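Local coordinates for nickel ABC transporter (Nickel-binding protein) (Bacillus halodurans, PDB 3T66) that probably captures nickel or a peptide-like solute outside the cell membrane and hands it to an ABC importer, at residues 51-55 with 289-293; 42-48 with 138-144; 210-214 with 467-471; 240-246 with 451-457; 23-27 with 151-155. All blocks are in the same frame, centred on the assembly; numbering follows the deposited sequence.

Contact 1 (51-55 with 289-293); sequences ENVTI and PTLPF
Val53 overlaps the backbone and side chains of Thr290 and Leu291, carrying the turn of a β-hairpin against a distant loop of this family 5 solute-binding fold. Strands 46-48 and 55-57 form that hairpin; residues 289-293 lie in the loop between strand 280-282 and helix 304-314. In a protein of this family the meeting is consistent with a contact between the two lobes, though nothing marks it as a binding site.

The two methyl groups of Val53 divide the work. With CG1 placed anti to the backbone N (chi1 -157°), that methyl reaches Leu291, its CG1 lying 3.8 Å from Leu291 CD2, while CG2 turns to Thr290 and comes 3.8 Å from Thr290 CB. Both neighbouring side chains run about perpendicular to the valine. Cutting Val53 back to an alanine removes both methyls and is likely to open a gap facing Leu291 and Thr290. Val53 also touches Arg475, and Leu291 touches Ser389, so each residue also packs on a further loop.

No hydrogen bond spans the two loops. The hairpin turn is instead held from within its own loop, where both carboxylate oxygens of Asp49 accept backbone N-H groups, one from Glu51 and the other from Asn52. Farther along, the proline ring of Pro292 is met by the methyl of Thr54, with Thr54 CG2 lying 3.6 Å from Pro292 CG.

Contact 2 (42-48 with 138-144); sequences TETLVRV and VNPNVSI
Val138 sets its two methyls against the valines of strand 46-48, one methyl to each. Its CG2 meets Val46 CG1 at 3.4 Å, and its CG1 meets Val48 CG2 at 3.8 Å; both pairs of side chains cross at about a right angle. With CG1 anti to the backbone N (chi1 178°), the fork of Val138 opens along the strand and each prong finds one valine.

The opposite fit comes from Thr44, whose methyl is the bump and whose hollow is the turn 138-143. Thr44 CG2 lies 3.5 Å from Val138 O and 3.6 Å from Asn139 O, and the alpha carbons of Pro140 and Ser143 complete the cup. The hydroxyl is directed back into its own segment, where Thr44 OG1 donates to Val46 O at 2.6 Å from above the carbonyl plane, 39° out of it. That bond is likely to restrain the rotation of the side chain, with the methyl turned into its hollow.

Farther along, Leu45 CD2 packs on Ile144 CD1 at 3.8 Å. Beside this pair the backbones are tied by Ile144 N donating to Glu43 O at 2.9 Å. The carboxylate of Glu43 leaves in another direction, to Thr159, Tyr181 and Trp182.

This buried joint lies between two helices: helix 89-100 packs on Leu45, Val142 and Ile144, helix 35-38 covers Thr42, Pro140 and Ser143, and strand 46-48 pairs with strand 55-57 through Arg47 and Ala56.

Contact 3 (210-214 with 467-471); sequences QADIV and KVKNW
Lys467 and Asp212 form a salt bridge, with Lys467 NZ 3.0 Å from Asp212 OD1. The ammonium group meets this oxygen from above the carboxylate plane, 50° out of it. Its chain is extended throughout, with CG anti to the backbone N (chi1 -175°), and this full reach brings the amine to both the aspartate and a second acceptor, the backbone O of His14, its strongest polar partner. The lysine thus ties the chain beyond strand 451-464 to the residue just ahead of strand 213-215 and to the N-terminal strand 14-19 at once.

Inward from the charges the contact turns apolar. Val468 CG2 touches Asp212 CB, and the same methyl lies 3.9 Å from Ile213 CG1. Ile213 then spans two partners: its CD1 comes 3.9 Å from Trp471 CE3, while CG2 sits over one face of the indole, 4.3 Å from the centroid of the six-membered ring and 9° off its normal, a CH-pi contact. The indole N-H is taken up by Thr473, and Tyr463 and Val461 of strand 451-464 flank the same cluster.

A salt bridge between a buried aspartate and a partly exposed lysine thus borders a buried patch of isoleucine, valine and tryptophan. The nearby ammonium group of Lys467 would probably favour the ionised form of Asp212, and the apolar patch behind it supplies most of the packing.

Contact 4 (240-246 with 451-457); sequences RTHNLTM and HSFLIHP
His451 uses its ring as an acceptor at one end of this antiparallel strand pair: Met246 N donates to His451 ND1 at 3.0 Å, nearly straight at 167° and tilted 22° from the ring plane. The same ring lies alongside Thr245, whose CG2 is 3.6 Å from His451 CE1.

In the middle of the pair, His242 faces a classic β-bulge formed by Leu454 and Ile455. Its carbonyl takes Leu454 N at 2.8 Å and, weakly, Ile455 N, while His242 N donates to Ile455 O. The imidazole leans on Ile455, with His242 CD2 3.6 Å from Ile455 CG1, and its ND1 makes a weak bond to Ser385 of strand 381-387.

Pro457 closes the far end. Its CD lies over one face of the His242 ring, and its CG packs against Arg240 CG. Beyond the bulge, Leu244 and Ser452 continue the backbone pairing, and Ser452 OG is bound by Asp263.

The histidine that accepts a backbone N-H on ND1 would probably be neutral, with its proton on NE2. The firm bonds between the strands are backbone pairs and the one to His451 ND1; a weak bond from His456 ND1 to Thr241 OG1 is doubtful, and no salt bridge joins the two.

Contact 5 (23-27 with 151-155); sequences TNSLD and DFTNH
Asn24 meets Thr153 through its backbone, Asn24 O lying 3.5 Å from Thr153 CG2. Next along, Ser25 passes beside the same threonine, with Ser25 OG 4.1 Å from Thr153 CG2, but the hydroxyl serves its own loop. Placed anti to the backbone N (chi1 -178°), it accepts Asp27 N at 3.0 Å in a nearly straight bond of 172°, while Ser25 O receives the hydroxyl of Thr23. With the hydroxyl of Ser25 removed, as in an alanine, Asp27 N loses this acceptor and the turn is likely to be freer to open.

Leu26 carries the single hydrogen bond between the loops: Leu26 N donates to Thr153 O at 2.8 Å. Its side chain turns to Leu164 and Phe167 of strand 162-168.

Asp27 ends the walk against Phe152, Asp27 OD1 lying 3.8 Å from Phe152 CB. Its carboxylate is paired with Arg98 in a salt bridge, and the same guanidinium meets the Phe152 ring in a cation-pi contact, so one arginine holds both residues.

A hydroxyl accepting from the N-H two residues on is the mark of an ST turn, used here to shape the loop leading from strand 14-19 toward helix 35-38.

Contacts 2, 3 and 4 are buried, whereas contacts 1 and 5 are partly buried meetings of loops. Contacts 3 and 4 share strand 451-464: one engages the loop that follows it, with a salt bridge and indole packing, the other pairs its first half edge to edge by backbone bonds. Contacts 1 and 2 touch, Ile55 CG2 lying 3.8 Å from Val46 CG1, and both involve the hairpin of strands 46-48 and 55-57. Contact 2 is nested within the loop closed by contact 5, their centres about 17 Å apart. Contact 1 has packing but no hydrogen bond between its segments, while contact 5 adds one backbone bond to its packing.

Contact 1 (51-55 with 289-293)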
# COMPACT_ATOMS: atom_id res chain seq x y z
N GLU A 51 -5.82 -7.82 -12.24
CA GLU A 51 -7.20 -8.31 -12.29
C GLU A 51 -7.68 -8.88 -10.95
O GLU A 51 -8.73 -8.43 -10.47
CB GLU A 51 -7.50 -9.24 -13.48
N ASN A 52 -6.94 -9.80 -10.32
CA ASN A 52 -7.41 -10.39 -9.05
C ASN A 52 -6.83 -9.77 -7.79
O ASN A 52 -7.26 -10.09 -6.67
CB ASN A 52 -7.10 -11.88 -9.00
CG ASN A 52 -7.50 -12.59 -10.25
OD1 ASN A 52 -8.70 -12.66 -10.58
ND2 ASN A 52 -6.51 -13.11 -11.00
N VAL A 53 -5.82 -8.93 -7.96
CA VAL A 53 -5.08 -8.41 -6.83
C VAL A 53 -4.36 -9.50 -6.01
O VAL A 53 -4.11 -9.33 -4.82
CB VAL A 53 -5.99 -7.55 -5.93
CG1 VAL A 53 -5.16 -6.61 -5.14
CG2 VAL A 53 -6.94 -6.74 -6.75
N THR A 54 -3.99 -10.61 -6.63
CA THR A 54 -3.16 -11.58 -5.90
C THR A 54 -1.74 -11.65 -6.42
O THR A 54 -1.44 -11.14 -7.49
CB THR A 54 -3.76 -13.03 -5.85
OG1 THR A 54 -3.36 -13.75 -7.01
CG2 THR A 54 -5.26 -13.00 -5.83
N ILE A 55 -0.88 -12.31 -5.64
CA ILE A 55 0.49 -12.66 -5.99
C ILE A 55 0.58 -13.62 -7.18
O ILE A 55 0.14 -14.77 -7.09
CB ILE A 55 1.14 -13.25 -4.75
CG1 ILE A 55 1.13 -12.17 -3.63
CG2 ILE A 55 2.55 -13.68 -5.05
CD1 ILE A 55 0.56 -12.57 -2.21
N PRO A 289 -11.90 -3.71 -1.33
CA PRO A 289 -12.80 -4.74 -1.73
C PRO A 289 -12.21 -5.73 -2.75
O PRO A 289 -12.51 -6.91 -2.67
CB PRO A 289 -13.99 -3.94 -2.30
CG PRO A 289 -13.83 -2.54 -1.68
CD PRO A 289 -12.38 -2.36 -1.70
N THR A 290 -11.38 -5.27 -3.67
CA THR A 290 -10.93 -6.10 -4.80
C THR A 290 -9.97 -7.24 -4.42
O THR A 290 -9.67 -8.13 -5.23
CB THR A 290 -10.33 -5.23 -5.88
OG1 THR A 290 -10.12 -3.91 -5.36
CG2 THR A 290 -11.29 -5.08 -7.00
N LEU A 291 -9.50 -7.21 -3.17
CA LEU A 291 -8.58 -8.20 -2.65
C LEU A 291 -9.30 -9.51 -2.55
O LEU A 291 -10.51 -9.52 -2.35
CB LEU A 291 -8.06 -7.78 -1.29
CG LEU A 291 -6.86 -6.84 -1.31
CD1 LEU A 291 -6.77 -6.08 -0.02
CD2 LEU A 291 -5.54 -7.57 -1.52
N PRO A 292 -8.57 -10.63 -2.74
CA PRO A 292 -9.22 -11.92 -2.72
C PRO A 292 -9.73 -12.31 -1.31
O PRO A 292 -10.61 -13.15 -1.19
CB PRO A 292 -8.11 -12.85 -3.21
CG PRO A 292 -6.87 -12.19 -2.76
CD PRO A 292 -7.13 -10.75 -2.97
N PHE A 293 -9.21 -11.68 -0.27
CA PHE A 293 -9.59 -12.01 1.12
C PHE A 293 -10.37 -10.94 1.84
O PHE A 293 -10.27 -10.84 3.06
CB PHE A 293 -8.36 -12.36 1.95
CG PHE A 293 -7.20 -11.39 1.81
CD1 PHE A 293 -7.19 -10.20 2.49
CD2 PHE A 293 -6.09 -11.72 1.02
CE1 PHE A 293 -6.09 -9.33 2.37
CE2 PHE A 293 -5.00 -10.86 0.92
CZ PHE A 293 -5.01 -9.67 1.60

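Contact 2 (42-48 with 138-144)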
# COMPACT_ATOMS: atom_id res chain seq x y z
N THR A 42 13.11 -2.50 -15.17
CA THR A 42 13.44 -3.53 -14.23
C THR A 42 12.15 -4.16 -13.73
O THR A 42 11.11 -3.48 -13.69
CB THR A 42 14.29 -2.85 -13.10
OG1 THR A 42 15.66 -3.25 -13.22
CG2 THR A 42 13.81 -3.17 -11.69
N GLU A 43 12.20 -5.45 -13.39
CA GLU A 43 11.03 -6.25 -12.98
C GLU A 43 11.35 -7.27 -11.89
O GLU A 43 12.50 -7.52 -11.57
CB GLU A 43 10.51 -7.01 -14.18
CG GLU A 43 10.22 -6.11 -15.35
CD GLU A 43 10.00 -6.87 -16.63
OE1 GLU A 43 10.71 -7.86 -16.88
OE2 GLU A 43 9.10 -6.47 -17.42
N THR A 44 10.34 -7.93 -11.36
CA THR A 44 10.56 -8.73 -10.15
C THR A 44 10.22 -10.15 -10.48
O THR A 44 9.64 -10.39 -11.53
CB THR A 44 9.65 -8.23 -9.03
OG1 THR A 44 8.34 -8.09 -9.57
CG2 THR A 44 10.14 -6.84 -8.45
N LEU A 45 10.54 -11.10 -9.61
CA LEU A 45 10.16 -12.49 -9.86
C LEU A 45 8.65 -12.70 -9.84
O LEU A 45 8.08 -13.61 -10.47
CB LEU A 45 10.81 -13.42 -8.84
CG LEU A 45 12.35 -13.43 -8.70
CD1 LEU A 45 12.86 -14.36 -7.60
CD2 LEU A 45 13.00 -13.81 -9.97
N VAL A 46 7.98 -11.82 -9.15
CA VAL A 46 6.62 -12.08 -8.82
C VAL A 46 5.98 -10.73 -8.72
O VAL A 46 6.68 -9.80 -8.44
CB VAL A 46 6.63 -12.90 -7.56
CG1 VAL A 46 5.75 -12.36 -6.56
CG2 VAL A 46 6.25 -14.29 -7.90
N ARG A 47 4.69 -10.61 -9.02
CA ARG A 47 3.99 -9.31 -9.10
C ARG A 47 2.63 -9.44 -8.48
O ARG A 47 2.17 -10.52 -8.23
CB ARG A 47 3.81 -8.81 -10.56
CG ARG A 47 3.28 -9.87 -11.58
CD ARG A 47 3.02 -9.31 -12.97
NE ARG A 47 2.04 -8.21 -12.90
CZ ARG A 47 2.25 -6.94 -13.27
NH1 ARG A 47 3.40 -6.51 -13.78
NH2 ARG A 47 1.25 -6.06 -13.15
N VAL A 48 1.98 -8.31 -8.25
CA VAL A 48 0.57 -8.21 -7.89
C VAL A 48 -0.30 -8.00 -9.17
O VAL A 48 -0.28 -6.95 -9.80
CB VAL A 48 0.39 -7.01 -6.96
CG1 VAL A 48 -1.04 -6.77 -6.61
CG2 VAL A 48 1.24 -7.16 -5.72
N VAL A 138 7.94 -9.48 -4.44
CA VAL A 138 7.25 -8.45 -5.19
C VAL A 138 7.95 -7.08 -5.05
O VAL A 138 7.82 -6.24 -5.92
CB VAL A 138 5.81 -8.33 -4.66
CG1 VAL A 138 5.02 -7.22 -5.39
CG2 VAL A 138 5.08 -9.63 -4.71
N ASN A 139 8.67 -6.88 -3.95
CA ASN A 139 9.26 -5.60 -3.63
C ASN A 139 10.11 -5.18 -4.77
O ASN A 139 11.05 -5.88 -5.14
CB ASN A 139 10.16 -5.74 -2.43
CG ASN A 139 10.19 -4.49 -1.57
OD1 ASN A 139 10.44 -3.39 -2.04
ND2 ASN A 139 9.98 -4.68 -0.27
N PRO A 140 9.82 -4.01 -5.33
CA PRO A 140 10.58 -3.47 -6.39
C PRO A 140 12.05 -3.47 -6.11
O PRO A 140 12.85 -3.46 -7.04
CB PRO A 140 10.04 -2.08 -6.48
CG PRO A 140 8.60 -2.34 -6.33
CD PRO A 140 8.55 -3.29 -5.17
N ASN A 141 12.41 -3.52 -4.84
CA ASN A 141 13.81 -3.63 -4.38
C ASN A 141 14.55 -4.79 -4.85
O ASN A 141 15.77 -4.80 -4.76
CB ASN A 141 13.79 -3.94 -2.91
CG ASN A 141 13.56 -2.76 -2.15
OD1 ASN A 141 13.62 -1.65 -2.72
ND2 ASN A 141 13.27 -2.92 -0.86
N VAL A 142 13.83 -5.84 -5.17
CA VAL A 142 14.45 -7.07 -5.40
C VAL A 142 14.26 -7.31 -6.85
O VAL A 142 14.22 -8.44 -7.32
CB VAL A 142 13.79 -8.15 -4.61
CG1 VAL A 142 14.64 -9.37 -4.65
CG2 VAL A 142 13.66 -7.74 -3.22
N SER A 143 14.16 -6.24 -7.59
CA SER A 143 14.01 -6.42 -9.00
C SER A 143 15.29 -6.99 -9.50
O SER A 143 16.34 -6.70 -8.95
CB SER A 143 13.75 -5.10 -9.67
OG SER A 143 14.56 -4.13 -9.13
N ILE A 144 15.19 -7.84 -10.53
CA ILE A 144 16.31 -8.57 -11.09
C ILE A 144 17.08 -7.75 -12.13
O ILE A 144 16.48 -7.31 -13.13
CB ILE A 144 15.78 -9.81 -11.77
CG1 ILE A 144 14.94 -10.64 -10.80
CG2 ILE A 144 16.90 -10.60 -12.45
CD1 ILE A 144 15.68 -11.18 -9.64

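Contact 3 (210-214 with 467-471)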
# COMPACT_ATOMS: atom_id res chain seq x y z
N GLN A 210 3.68 20.50 -21.71
CA GLN A 210 5.10 20.13 -21.49
C GLN A 210 5.29 18.69 -20.94
O GLN A 210 6.43 18.22 -20.78
CB GLN A 210 5.70 21.08 -20.43
CG GLN A 210 6.72 22.16 -20.85
CD GLN A 210 7.47 22.81 -19.62
OE1 GLN A 210 7.36 22.36 -18.46
NE2 GLN A 210 8.23 23.87 -19.90
N ALA A 211 4.17 18.04 -20.59
CA ALA A 211 4.12 16.66 -20.05
C ALA A 211 2.87 15.98 -20.61
O ALA A 211 1.90 16.67 -20.98
CB ALA A 211 4.06 16.70 -18.57
N ASP A 212 2.88 14.64 -20.69
CA ASP A 212 1.70 13.93 -21.17
C ASP A 212 0.94 13.31 -20.04
O ASP A 212 -0.28 13.23 -20.08
CB ASP A 212 2.06 12.81 -22.12
CG ASP A 212 3.20 13.15 -23.01
OD1 ASP A 212 3.09 14.14 -23.76
OD2 ASP A 212 4.21 12.41 -22.96
N ILE A 213 1.69 12.84 -19.04
CA ILE A 213 1.13 12.18 -17.87
C ILE A 213 1.76 12.79 -16.62
O ILE A 213 2.98 12.95 -16.53
CB ILE A 213 1.39 10.64 -17.93
CG1 ILE A 213 0.96 10.05 -19.28
CG2 ILE A 213 0.72 9.89 -16.74
CD1 ILE A 213 1.55 8.67 -19.53
N VAL A 214 0.95 13.14 -15.64
CA VAL A 214 1.48 13.69 -14.40
C VAL A 214 0.95 12.84 -13.25
O VAL A 214 -0.22 12.50 -13.22
CB VAL A 214 1.13 15.21 -14.22
N LYS A 467 -3.57 11.95 -26.49
CA LYS A 467 -2.29 11.42 -26.90
C LYS A 467 -2.09 10.01 -26.36
O LYS A 467 -1.57 9.16 -27.08
CB LYS A 467 -1.16 12.34 -26.44
CG LYS A 467 0.21 11.88 -26.95
CD LYS A 467 1.37 12.73 -26.42
CE LYS A 467 2.65 12.43 -27.15
NZ LYS A 467 3.83 12.98 -26.42
N VAL A 468 -2.52 9.78 -25.12
CA VAL A 468 -2.04 8.66 -24.32
C VAL A 468 -3.08 7.58 -24.25
O VAL A 468 -4.22 7.85 -23.90
CB VAL A 468 -1.69 9.14 -22.89
CG1 VAL A 468 -1.51 7.98 -21.95
CG2 VAL A 468 -0.45 9.96 -22.90
N LYS A 469 -2.70 6.35 -24.57
CA LYS A 469 -3.67 5.23 -24.64
C LYS A 469 -3.25 4.18 -23.68
O LYS A 469 -2.06 3.91 -23.59
CB LYS A 469 -3.72 4.62 -26.07
N ASN A 470 -4.20 3.58 -22.95
CA ASN A 470 -3.89 2.44 -22.09
C ASN A 470 -3.10 2.78 -20.86
O ASN A 470 -2.41 1.94 -20.31
CB ASN A 470 -3.06 1.41 -22.81
CG ASN A 470 -3.71 0.93 -24.06
OD1 ASN A 470 -4.92 1.01 -24.19
ND2 ASN A 470 -2.92 0.40 -24.97
N TRP A 471 -3.16 4.01 -20.40
CA TRP A 471 -2.60 4.18 -19.09
C TRP A 471 -3.46 3.40 -18.10
O TRP A 471 -4.66 3.66 -18.04
CB TRP A 471 -2.59 5.64 -18.69
CG TRP A 471 -2.24 5.75 -17.29
CD1 TRP A 471 -3.10 5.81 -16.23
CD2 TRP A 471 -0.90 5.72 -16.74
NE1 TRP A 471 -2.37 5.86 -15.06
CE2 TRP A 471 -1.03 5.82 -15.35
CE3 TRP A 471 0.38 5.64 -17.29
CZ2 TRP A 471 0.07 5.83 -14.51
CZ3 TRP A 471 1.46 5.68 -16.45
CH2 TRP A 471 1.31 5.77 -15.09

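Contact 4 (240-246 with 451-457)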
# COMPACT_ATOMS: atom_id res chain seq x y z
N ARG A 240 -3.34 1.50 1.44
CA ARG A 240 -3.41 2.14 2.75
C ARG A 240 -4.84 2.47 3.15
O ARG A 240 -5.70 2.65 2.29
CB ARG A 240 -2.51 3.36 2.82
CG ARG A 240 -3.18 4.71 2.87
CD ARG A 240 -2.26 5.70 3.62
NE ARG A 240 -0.83 5.45 3.44
CZ ARG A 240 -0.02 4.95 4.37
NH1 ARG A 240 -0.48 4.62 5.57
NH2 ARG A 240 1.26 4.78 4.10
N THR A 241 -5.11 2.48 4.45
CA THR A 241 -6.46 2.70 4.91
C THR A 241 -6.34 3.65 6.07
O THR A 241 -5.41 3.51 6.89
CB THR A 241 -7.15 1.37 5.35
OG1 THR A 241 -7.46 0.59 4.19
CG2 THR A 241 -8.48 1.60 6.10
N HIS A 242 -7.25 4.63 6.14
CA HIS A 242 -7.30 5.44 7.35
C HIS A 242 -8.26 4.86 8.33
O HIS A 242 -9.30 4.35 7.94
CB HIS A 242 -7.70 6.87 7.05
CG HIS A 242 -6.68 7.60 6.25
ND1 HIS A 242 -5.33 7.32 6.35
CD2 HIS A 242 -6.80 8.56 5.31
CE1 HIS A 242 -4.67 8.11 5.52
NE2 HIS A 242 -5.54 8.87 4.88
N ASN A 243 -7.94 4.98 9.61
CA ASN A 243 -8.87 4.54 10.62
C ASN A 243 -8.75 5.32 11.90
O ASN A 243 -7.76 6.00 12.16
CB ASN A 243 -8.61 3.07 10.94
CG ASN A 243 -7.21 2.82 11.44
OD1 ASN A 243 -6.75 3.41 12.42
ND2 ASN A 243 -6.49 1.94 10.74
N LEU A 244 -9.77 5.17 12.73
CA LEU A 244 -9.64 5.44 14.16
C LEU A 244 -9.14 4.17 14.85
O LEU A 244 -9.92 3.26 15.09
CB LEU A 244 -10.98 5.85 14.79
CG LEU A 244 -11.69 7.09 14.25
CD1 LEU A 244 -12.96 7.36 15.02
CD2 LEU A 244 -10.73 8.22 14.35
N THR A 245 -7.86 4.12 15.17
CA THR A 245 -7.35 3.05 16.01
C THR A 245 -7.74 3.28 17.48
O THR A 245 -7.44 4.35 18.04
CB THR A 245 -5.82 2.94 15.90
OG1 THR A 245 -5.46 2.56 14.56
CG2 THR A 245 -5.27 1.92 16.90
N MET A 246 -8.38 2.29 18.09
CA MET A 246 -8.89 2.33 19.48
C MET A 246 -7.92 1.81 20.54
O MET A 246 -7.00 1.08 20.21
CB MET A 246 -10.17 1.52 19.57
CG MET A 246 -11.16 1.95 18.51
SD MET A 246 -12.61 0.94 18.52
CE MET A 246 -13.69 1.86 17.42
N HIS A 451 -11.40 -2.01 15.16
CA HIS A 451 -11.16 -0.56 15.03
C HIS A 451 -12.17 0.03 14.09
O HIS A 451 -13.08 -0.66 13.65
CB HIS A 451 -9.77 -0.29 14.55
CG HIS A 451 -8.69 -0.83 15.42
ND1 HIS A 451 -8.40 -0.31 16.67
CD2 HIS A 451 -7.79 -1.83 15.22
CE1 HIS A 451 -7.37 -0.95 17.19
NE2 HIS A 451 -6.97 -1.87 16.33
N SER A 452 -12.05 1.31 13.77
CA SER A 452 -13.01 1.85 12.84
C SER A 452 -12.28 2.20 11.60
O SER A 452 -11.36 3.01 11.65
CB SER A 452 -13.69 3.11 13.40
OG SER A 452 -14.82 3.48 12.59
N PHE A 453 -12.67 1.62 10.48
CA PHE A 453 -11.97 1.90 9.24
C PHE A 453 -12.74 2.91 8.44
O PHE A 453 -13.89 2.67 8.07
CB PHE A 453 -11.68 0.62 8.47
CG PHE A 453 -10.77 -0.28 9.21
CD1 PHE A 453 -9.39 -0.03 9.23
CD2 PHE A 453 -11.28 -1.30 9.98
CE1 PHE A 453 -8.51 -0.84 9.96
CE2 PHE A 453 -10.43 -2.12 10.73
CZ PHE A 453 -9.04 -1.89 10.73
N LEU A 454 -12.08 4.05 8.21
CA LEU A 454 -12.66 5.23 7.60
C LEU A 454 -12.54 5.24 6.09
O LEU A 454 -13.51 4.97 5.38
CB LEU A 454 -11.97 6.45 8.17
CG LEU A 454 -12.08 6.50 9.68
CD1 LEU A 454 -11.12 7.57 10.21
CD2 LEU A 454 -13.52 6.79 10.05
N ILE A 455 -11.37 5.58 5.59
CA ILE A 455 -11.22 5.65 4.15
C ILE A 455 -9.97 4.96 3.55
O ILE A 455 -9.02 4.52 4.24
CB ILE A 455 -11.30 7.09 3.63
CG1 ILE A 455 -10.09 7.90 4.07
CG2 ILE A 455 -12.62 7.78 4.06
CD1 ILE A 455 -9.93 9.21 3.28
N HIS A 456 -10.02 4.88 2.23
CA HIS A 456 -8.93 4.40 1.42
C HIS A 456 -8.53 5.59 0.56
O HIS A 456 -9.24 5.96 -0.37
CB HIS A 456 -9.41 3.26 0.49
CG HIS A 456 -9.89 2.03 1.19
ND1 HIS A 456 -9.18 1.43 2.21
CD2 HIS A 456 -10.97 1.25 0.98
CE1 HIS A 456 -9.83 0.35 2.61
NE2 HIS A 456 -10.91 0.21 1.87
N PRO A 457 -7.39 6.22 0.86
CA PRO A 457 -7.00 7.35 0.01
C PRO A 457 -6.51 6.91 -1.41
O PRO A 457 -5.75 5.90 -1.57
CB PRO A 457 -5.90 8.05 0.82
CG PRO A 457 -5.32 6.98 1.68
CD PRO A 457 -6.40 5.95 1.92

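Contact 5 (23-27 with 151-155)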
# COMPACT_ATOMS: atom_id res chain seq x y z
N THR A 23 15.33 11.35 -7.35
CA THR A 23 16.30 10.39 -6.91
C THR A 23 17.62 10.71 -7.58
O THR A 23 17.63 11.39 -8.61
CB THR A 23 15.86 8.97 -7.28
OG1 THR A 23 16.99 8.11 -7.27
CG2 THR A 23 15.28 8.93 -8.70
N ASN A 24 18.74 10.27 -7.01
CA ASN A 24 20.05 10.50 -7.63
C ASN A 24 20.70 9.17 -7.94
O ASN A 24 21.89 9.09 -8.31
CB ASN A 24 21.01 11.25 -6.69
CG ASN A 24 20.51 12.63 -6.29
OD1 ASN A 24 19.54 13.16 -6.81
ND2 ASN A 24 21.22 13.21 -5.34
N SER A 25 19.92 8.12 -7.70
CA SER A 25 20.40 6.78 -7.91
C SER A 25 19.39 6.01 -8.71
O SER A 25 18.22 6.34 -8.69
CB SER A 25 20.65 6.09 -6.60
OG SER A 25 21.16 4.82 -6.87
N LEU A 26 19.85 5.02 -9.46
CA LEU A 26 18.94 4.08 -10.08
C LEU A 26 19.42 2.69 -9.73
O LEU A 26 19.18 1.73 -10.45
CB LEU A 26 18.85 4.26 -11.60
CG LEU A 26 18.24 5.57 -12.11
CD1 LEU A 26 18.46 5.76 -13.59
CD2 LEU A 26 16.80 5.60 -11.84
N ASP A 27 20.09 2.57 -8.60
CA ASP A 27 20.37 1.25 -8.14
C ASP A 27 19.09 0.62 -7.55
O ASP A 27 18.72 0.94 -6.40
CB ASP A 27 21.47 1.30 -7.13
CG ASP A 27 21.90 -0.06 -6.71
OD1 ASP A 27 23.00 -0.16 -6.14
OD2 ASP A 27 21.15 -1.04 -6.96
N ASP A 151 27.84 -0.21 -13.56
CA ASP A 151 27.35 1.11 -13.17
C ASP A 151 25.91 1.14 -12.72
O ASP A 151 25.05 1.58 -13.42
CB ASP A 151 27.51 2.05 -14.34
CG ASP A 151 27.38 3.49 -13.96
OD1 ASP A 151 27.30 3.80 -12.77
OD2 ASP A 151 27.37 4.32 -14.87
N PHE A 152 25.67 0.70 -11.52
CA PHE A 152 24.36 0.58 -10.94
C PHE A 152 23.67 1.90 -10.62
O PHE A 152 22.45 2.02 -10.77
CB PHE A 152 24.45 -0.25 -9.68
CG PHE A 152 24.99 -1.64 -9.90
CD1 PHE A 152 24.35 -2.52 -10.76
CD2 PHE A 152 26.12 -2.08 -9.23
CE1 PHE A 152 24.83 -3.80 -10.94
CE2 PHE A 152 26.60 -3.38 -9.41
CZ PHE A 152 25.95 -4.23 -10.27
N THR A 153 24.42 2.89 -10.16
CA THR A 153 23.81 4.17 -9.89
C THR A 153 23.19 4.77 -11.14
O THR A 153 22.11 5.37 -11.07
CB THR A 153 24.82 5.20 -9.34
OG1 THR A 153 25.41 4.69 -8.14
CG2 THR A 153 24.14 6.54 -9.03
N ASN A 154 23.84 4.59 -12.28
CA ASN A 154 23.46 5.37 -13.45
C ASN A 154 23.03 4.52 -14.64
O ASN A 154 22.63 5.08 -15.67
CB ASN A 154 24.60 6.27 -13.90
CG ASN A 154 25.39 6.84 -12.73
OD1 ASN A 154 24.88 7.71 -12.00
ND2 ASN A 154 26.64 6.37 -12.55
N HIS A 155 23.12 3.20 -14.51
CA HIS A 155 22.91 2.34 -15.66
C HIS A 155 22.58 0.91 -15.27
O HIS A 155 23.40 0.01 -15.45
CB HIS A 155 24.13 2.37 -16.56
CG HIS A 155 23.80 2.23 -18.01
ND1 HIS A 155 23.09 1.17 -18.51
CD2 HIS A 155 24.10 3.02 -19.08
CE1 HIS A 155 22.95 1.30 -19.82
NE2 HIS A 155 23.55 2.42 -20.19